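Long-range contacts in glycerate kinase, putative (Thermotoga maritima, PDB 2B8N), which catalyses the magnesium- and ATP-dependent phosphorylation of D-glycerate to 2-phosphoglycerate, a step in serine degradation by way of 3-hydroxypyruvate: residues S301-V306 with I347-I352; E340-A345 with V355-A360. All blocks are in the same frame, centred on the assembly; numbering follows the deposited sequence.

Interaction 1 of 2, residues S301-V306 with I347-I352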
loop_
_atom_site.group_PDB
_atom_site.type_symbol
_atom_site.label_atom_id
_atom_site.label_comp_id
_atom_site.label_asym_id
_atom_site.label_seq_id
_atom_site.Cartn_x
_atom_site.Cartn_y
_atom_site.Cartn_z
ATOM N N SER A 301 -10.654 -5.018 23.964
ATOM C CA SER A 301 -11.396 -6.104 24.625
ATOM C C SER A 301 -10.609 -7.383 24.649
ATOM O O SER A 301 -10.709 -8.139 25.618
ATOM C CB SER A 301 -12.731 -6.392 23.934
ATOM O OG SER A 301 -13.565 -5.254 23.896
ATOM N N ILE A 302 -9.851 -7.637 23.578
ATOM C CA ILE A 302 -8.954 -8.813 23.529
ATOM C C ILE A 302 -7.810 -8.656 24.545
ATOM O O ILE A 302 -7.514 -9.590 25.284
ATOM C CB ILE A 302 -8.389 -9.090 22.123
ATOM C CG1 ILE A 302 -9.518 -9.296 21.108
ATOM C CG2 ILE A 302 -7.503 -10.340 22.114
ATOM C CD1 ILE A 302 -9.011 -9.346 19.644
HETATM N N MSE A 303 -7.219 -7.470 24.619
HETATM C CA MSE A 303 -6.155 -7.206 25.604
HETATM C C MSE A 303 -6.633 -7.433 27.059
HETATM O O MSE A 303 -5.881 -7.948 27.896
HETATM C CB MSE A 303 -5.572 -5.799 25.417
HETATM C CG MSE A 303 -4.878 -5.666 24.052
HETATM SE SE MSE A 303 -4.336 -3.890 23.493
HETATM C CE MSE A 303 -3.131 -3.480 24.861
ATOM N N LYS A 304 -7.888 -7.067 27.343
ATOM C CA LYS A 304 -8.467 -7.264 28.670
ATOM C C LYS A 304 -8.668 -8.754 28.945
ATOM O O LYS A 304 -8.521 -9.210 30.080
ATOM C CB LYS A 304 -9.794 -6.517 28.825
ATOM C CG LYS A 304 -9.730 -4.990 28.568
ATOM C CD LYS A 304 -10.880 -4.267 29.231
ATOM C CE LYS A 304 -11.649 -3.380 28.296
ATOM N NZ LYS A 304 -13.097 -3.308 28.712
ATOM N N GLU A 305 -8.985 -9.517 27.907
ATOM C CA GLU A 305 -9.132 -10.947 28.091
ATOM C C GLU A 305 -7.790 -11.570 28.490
ATOM O O GLU A 305 -7.722 -12.401 29.400
ATOM C CB GLU A 305 -9.683 -11.600 26.828
ATOM C CG GLU A 305 -10.334 -12.968 27.056
ATOM C CD GLU A 305 -11.590 -12.936 27.926
ATOM O OE1 GLU A 305 -12.216 -11.849 28.109
ATOM O OE2 GLU A 305 -11.945 -14.027 28.430
ATOM N N VAL A 306 -6.732 -11.156 27.810
ATOM C CA VAL A 306 -5.390 -11.643 28.105
ATOM C C VAL A 306 -4.978 -11.211 29.497
ATOM O O VAL A 306 -4.483 -12.020 30.286
ATOM C CB VAL A 306 -4.362 -11.105 27.103
ATOM C CG1 VAL A 306 -2.955 -11.249 27.642
ATOM C CG2 VAL A 306 -4.515 -11.831 25.756
ATOM N N ILE A 347 -8.977 4.987 25.678
ATOM C CA ILE A 347 -10.228 5.163 26.403
ATOM C C ILE A 347 -10.692 3.830 27.002
ATOM O O ILE A 347 -10.948 3.735 28.187
ATOM C CB ILE A 347 -11.304 5.753 25.462
ATOM C CG1 ILE A 347 -10.959 7.221 25.151
ATOM C CG2 ILE A 347 -12.705 5.630 26.076
ATOM C CD1 ILE A 347 -11.649 7.791 23.917
ATOM N N ALA A 348 -10.788 2.807 26.163
ATOM C CA ALA A 348 -11.142 1.441 26.580
ATOM C C ALA A 348 -10.190 0.794 27.614
ATOM O O ALA A 348 -10.604 -0.097 28.345
ATOM C CB ALA A 348 -11.231 0.538 25.348
ATOM N N LEU A 349 -8.917 1.202 27.646
ATOM C CA LEU A 349 -7.926 0.611 28.556
ATOM C C LEU A 349 -7.620 1.480 29.745
ATOM O O LEU A 349 -6.662 1.195 30.445
ATOM C CB LEU A 349 -6.598 0.363 27.849
ATOM C CG LEU A 349 -6.625 -0.459 26.579
ATOM C CD1 LEU A 349 -5.268 -0.339 25.870
ATOM C CD2 LEU A 349 -6.981 -1.902 26.903
ATOM N N GLU A 350 -8.385 2.544 29.983
ATOM C CA GLU A 350 -8.085 3.421 31.112
ATOM C C GLU A 350 -7.986 2.603 32.396
ATOM O O GLU A 350 -8.850 1.771 32.684
ATOM C CB GLU A 350 -9.139 4.527 31.281
ATOM C CG GLU A 350 -8.851 5.428 32.483
ATOM C CD GLU A 350 -9.703 6.678 32.543
ATOM O OE1 GLU A 350 -10.461 6.953 31.589
ATOM O OE2 GLU A 350 -9.598 7.409 33.549
ATOM N N GLY A 351 -6.921 2.834 33.158
ATOM C CA GLY A 351 -6.788 2.272 34.495
ATOM C C GLY A 351 -6.264 0.860 34.575
ATOM O O GLY A 351 -6.255 0.258 35.628
ATOM N N ILE A 352 -5.816 0.314 33.464
ATOM C CA ILE A 352 -5.303 -1.043 33.484
ATOM C C ILE A 352 -3.789 -1.007 33.407
ATOM O O ILE A 352 -3.228 -0.489 32.451
ATOM C CB ILE A 352 -5.842 -1.876 32.328
ATOM C CG1 ILE A 352 -7.355 -1.971 32.383
ATOM C CG2 ILE A 352 -5.271 -3.284 32.397
ATOM C CD1 ILE A 352 -7.954 -2.591 31.125
#

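Interaction 2 of 2, residues E340-A345 with V355-A360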
loop_
_atom_site.group_PDB
_atom_site.type_symbol
_atom_site.label_atom_id
_atom_site.label_comp_id
_atom_site.label_asym_id
_atom_site.label_seq_id
_atom_site.Cartn_x
_atom_site.Cartn_y
_atom_site.Cartn_z
ATOM N N GLU A 340 -6.838 7.332 15.443
ATOM C CA GLU A 340 -8.172 7.104 16.034
ATOM C C GLU A 340 -8.268 5.749 16.704
ATOM O O GLU A 340 -8.859 5.626 17.770
ATOM C CB GLU A 340 -9.297 7.250 15.013
ATOM C CG GLU A 340 -9.591 8.688 14.723
ATOM C CD GLU A 340 -10.980 8.924 14.248
ATOM O OE1 GLU A 340 -11.791 7.959 14.216
ATOM O OE2 GLU A 340 -11.241 10.102 13.918
ATOM N N LEU A 341 -7.690 4.739 16.065
ATOM C CA LEU A 341 -7.672 3.394 16.621
ATOM C C LEU A 341 -6.953 3.411 17.994
ATOM O O LEU A 341 -7.470 2.860 18.966
ATOM C CB LEU A 341 -7.012 2.433 15.632
ATOM C CG LEU A 341 -7.091 0.933 15.893
ATOM C CD1 LEU A 341 -6.915 0.136 14.610
ATOM C CD2 LEU A 341 -6.065 0.468 16.942
ATOM N N ALA A 342 -5.801 4.091 18.072
ATOM C CA ALA A 342 -5.046 4.219 19.332
ATOM C C ALA A 342 -5.791 5.037 20.390
ATOM O O ALA A 342 -5.900 4.611 21.524
ATOM C CB ALA A 342 -3.697 4.847 19.064
ATOM N N LEU A 343 -6.317 6.208 20.009
ATOM C CA LEU A 343 -7.129 7.034 20.934
ATOM C C LEU A 343 -8.386 6.347 21.507
ATOM O O LEU A 343 -8.758 6.568 22.657
ATOM C CB LEU A 343 -7.582 8.330 20.255
ATOM C CG LEU A 343 -8.425 9.246 21.160
ATOM C CD1 LEU A 343 -7.701 9.583 22.450
ATOM C CD2 LEU A 343 -8.759 10.518 20.452
ATOM N N SER A 344 -9.078 5.589 20.676
ATOM C CA SER A 344 -10.252 4.845 21.115
ATOM C C SER A 344 -9.848 3.756 22.114
ATOM O O SER A 344 -10.499 3.585 23.152
ATOM C CB SER A 344 -10.966 4.218 19.919
ATOM O OG SER A 344 -12.056 3.416 20.310
ATOM N N ALA A 345 -8.749 3.058 21.802
ATOM C CA ALA A 345 -8.213 2.015 22.665
ATOM C C ALA A 345 -7.794 2.574 24.026
ATOM O O ALA A 345 -8.090 1.977 25.055
ATOM C CB ALA A 345 -7.055 1.325 21.998
ATOM N N VAL A 355 -0.396 -2.664 30.025
ATOM C CA VAL A 355 -0.865 -2.749 28.648
ATOM C C VAL A 355 -0.296 -1.646 27.775
ATOM O O VAL A 355 -0.309 -0.477 28.148
ATOM C CB VAL A 355 -2.400 -2.751 28.550
ATOM C CG1 VAL A 355 -2.945 -4.035 29.158
ATOM C CG2 VAL A 355 -3.008 -1.530 29.233
ATOM N N ILE A 356 0.212 -2.032 26.607
ATOM C CA ILE A 356 0.661 -1.069 25.604
ATOM C C ILE A 356 0.035 -1.420 24.272
ATOM O O ILE A 356 0.054 -2.581 23.869
ATOM C CB ILE A 356 2.203 -1.029 25.495
ATOM C CG1 ILE A 356 2.793 -0.313 26.724
ATOM C CG2 ILE A 356 2.676 -0.320 24.227
ATOM N N LEU A 357 -0.545 -0.429 23.592
ATOM C CA LEU A 357 -0.963 -0.620 22.200
ATOM C C LEU A 357 -0.291 0.402 21.305
ATOM O O LEU A 357 -0.263 1.601 21.615
ATOM C CB LEU A 357 -2.477 -0.547 22.016
ATOM C CG LEU A 357 -2.891 -0.637 20.543
ATOM C CD1 LEU A 357 -4.236 -1.255 20.409
ATOM C CD2 LEU A 357 -2.878 0.718 19.838
ATOM N N CYS A 358 0.200 -0.088 20.170
ATOM C CA CYS A 358 0.920 0.719 19.226
ATOM C C CYS A 358 0.402 0.455 17.844
ATOM O O CYS A 358 0.449 -0.673 17.391
ATOM C CB CYS A 358 2.376 0.331 19.251
ATOM S SG CYS A 358 3.348 1.267 18.043
ATOM N N SER A 359 -0.104 1.482 17.181
ATOM C CA SER A 359 -0.661 1.358 15.845
ATOM C C SER A 359 0.168 2.181 14.895
ATOM O O SER A 359 0.653 3.247 15.288
ATOM C CB SER A 359 -2.088 1.895 15.855
ATOM O OG SER A 359 -2.102 3.303 16.044
ATOM N N ALA A 360 0.339 1.734 13.651
ATOM C CA ALA A 360 1.211 2.473 12.731
ATOM C C ALA A 360 0.887 2.294 11.263
ATOM O O ALA A 360 0.758 1.181 10.782
ATOM C CB ALA A 360 2.668 2.099 12.973
#

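Interaction 1 of 2, residues S301-V306 with I347-I352
Lys304 meets the flat peptide group between Ala348 and Leu349 at its carbonyl end: CE lies 3.4 Å from Ala348 O, displaced to one side of the peptide plane. No aromatic ring, amide side chain or carboxylate takes part, and the rest of the contact is aliphatic. The ammonium group does not settle on the same carbonyl; NZ remains 4.1 Å from Ala348 O, too far for a hydrogen bond. Nearer its root the lysine chain runs across the end of Ile352 at about a right angle, with CD 3.9 Å from Ile352 CD1 and CG similarly close. Bends at chi3 and chi4 then carry its end toward the last turn of helix 337-348.

Next to Lys304 in sequence, but on a more buried side of helix 292-309, Met303, present as selenomethionine, points into the protein. A bend at chi3 (61°) turns its methyl toward Leu349, and CE touches Leu349 CD1 at 3.9 Å, the two side chains again crossing nearly perpendicularly. Met303 also packs on Leu319 of strand 317-323, while Ala348 and Leu349 rest on Ala300, a turn earlier in helix 292-309.

Leu349 is where the chain leaves helical geometry, and a type II beta turn from Leu349 to Ile352 follows at once, closed by Ile352 N to Leu349 O at 3.3 Å. Gly351 supplies the positive phi of that turn (83°). The turn brings Leu349 and Ile352 against consecutive residues of helix 292-309.

With no hydrogen bond or salt bridge across it, the contact joins a helix to the end of another by van der Waals packing; the charge of Lys304 near the C-terminal end of helix 337-348 would probably add a modest electrostatic attraction.

Interaction 2 of 2, residues E340-A345 with V355-A360
Helix 340-345 lies over strand 355-360 with the two running almost antiparallel, at 163° between their directions and 8.2 Å between their axes at closest approach. This is the helix-to-strand half of a beta-alpha-beta crossover: helix 337-348 connects strand 317-323 to the parallel strand 355-361, with strand 422-428 inserted between them in the mixed sheet. Ala342 and Ser359 have the nearest backbones, their CA atoms 6.3 Å apart, a closeness suited to the small side chains there.

Leu357 fills the middle of the interface. Its CG stands anti to the backbone N (chi1 175°), and the two methyls at its end serve different residues of the helix. CD1 meets Ala345 CB at 4.1 Å and, slightly farther off, Leu341 CD2; CD2 lies against the helix backbone itself, 4.1 Å from Ala342 CA. Leu341 CD2 also reaches Ser359 CB, so this leucine bridges the two strand residues that face the helix. Leu357 is enclosed further by Ile299 of helix 292-309 and by Val376 of the adjoining strand.

The intervening residues Ile356 and Cys358 turn to the other face of the sheet, where they pack on helix 17-32. The layer between helix and strand is thus buried and mostly apolar, with one hydroxyl in it. Ser359 OG, set between its backbone N and carbonyl carbon (chi1 69°), hydrogen-bonds to the carbonyl oxygen of Asn338, one helical turn before Ala342, and sits 3.7 Å from Ala342 CB.

In the fold
From the N terminus, the chain first enters these contacts in helix 292-309, enters the mixed sheet as strand 317-323 and returns as helix 337-348. Interaction 1 brings the end of this helix and the following turn back to 301-306, closing a loop with 40 residues between its segments. Interaction 2 closes a much shorter one, nine residues, when the chain enters strand 355-361. The two loops cross, since 340-345 falls between 301-306 and 347-352, whereas 355-360 comes after both. Together they tie two neighbouring helices to each other and to the mixed sheet. Met303 and Leu349 join the contacts directly, Met303 SE lying 4.1 Å from Leu357 CD1.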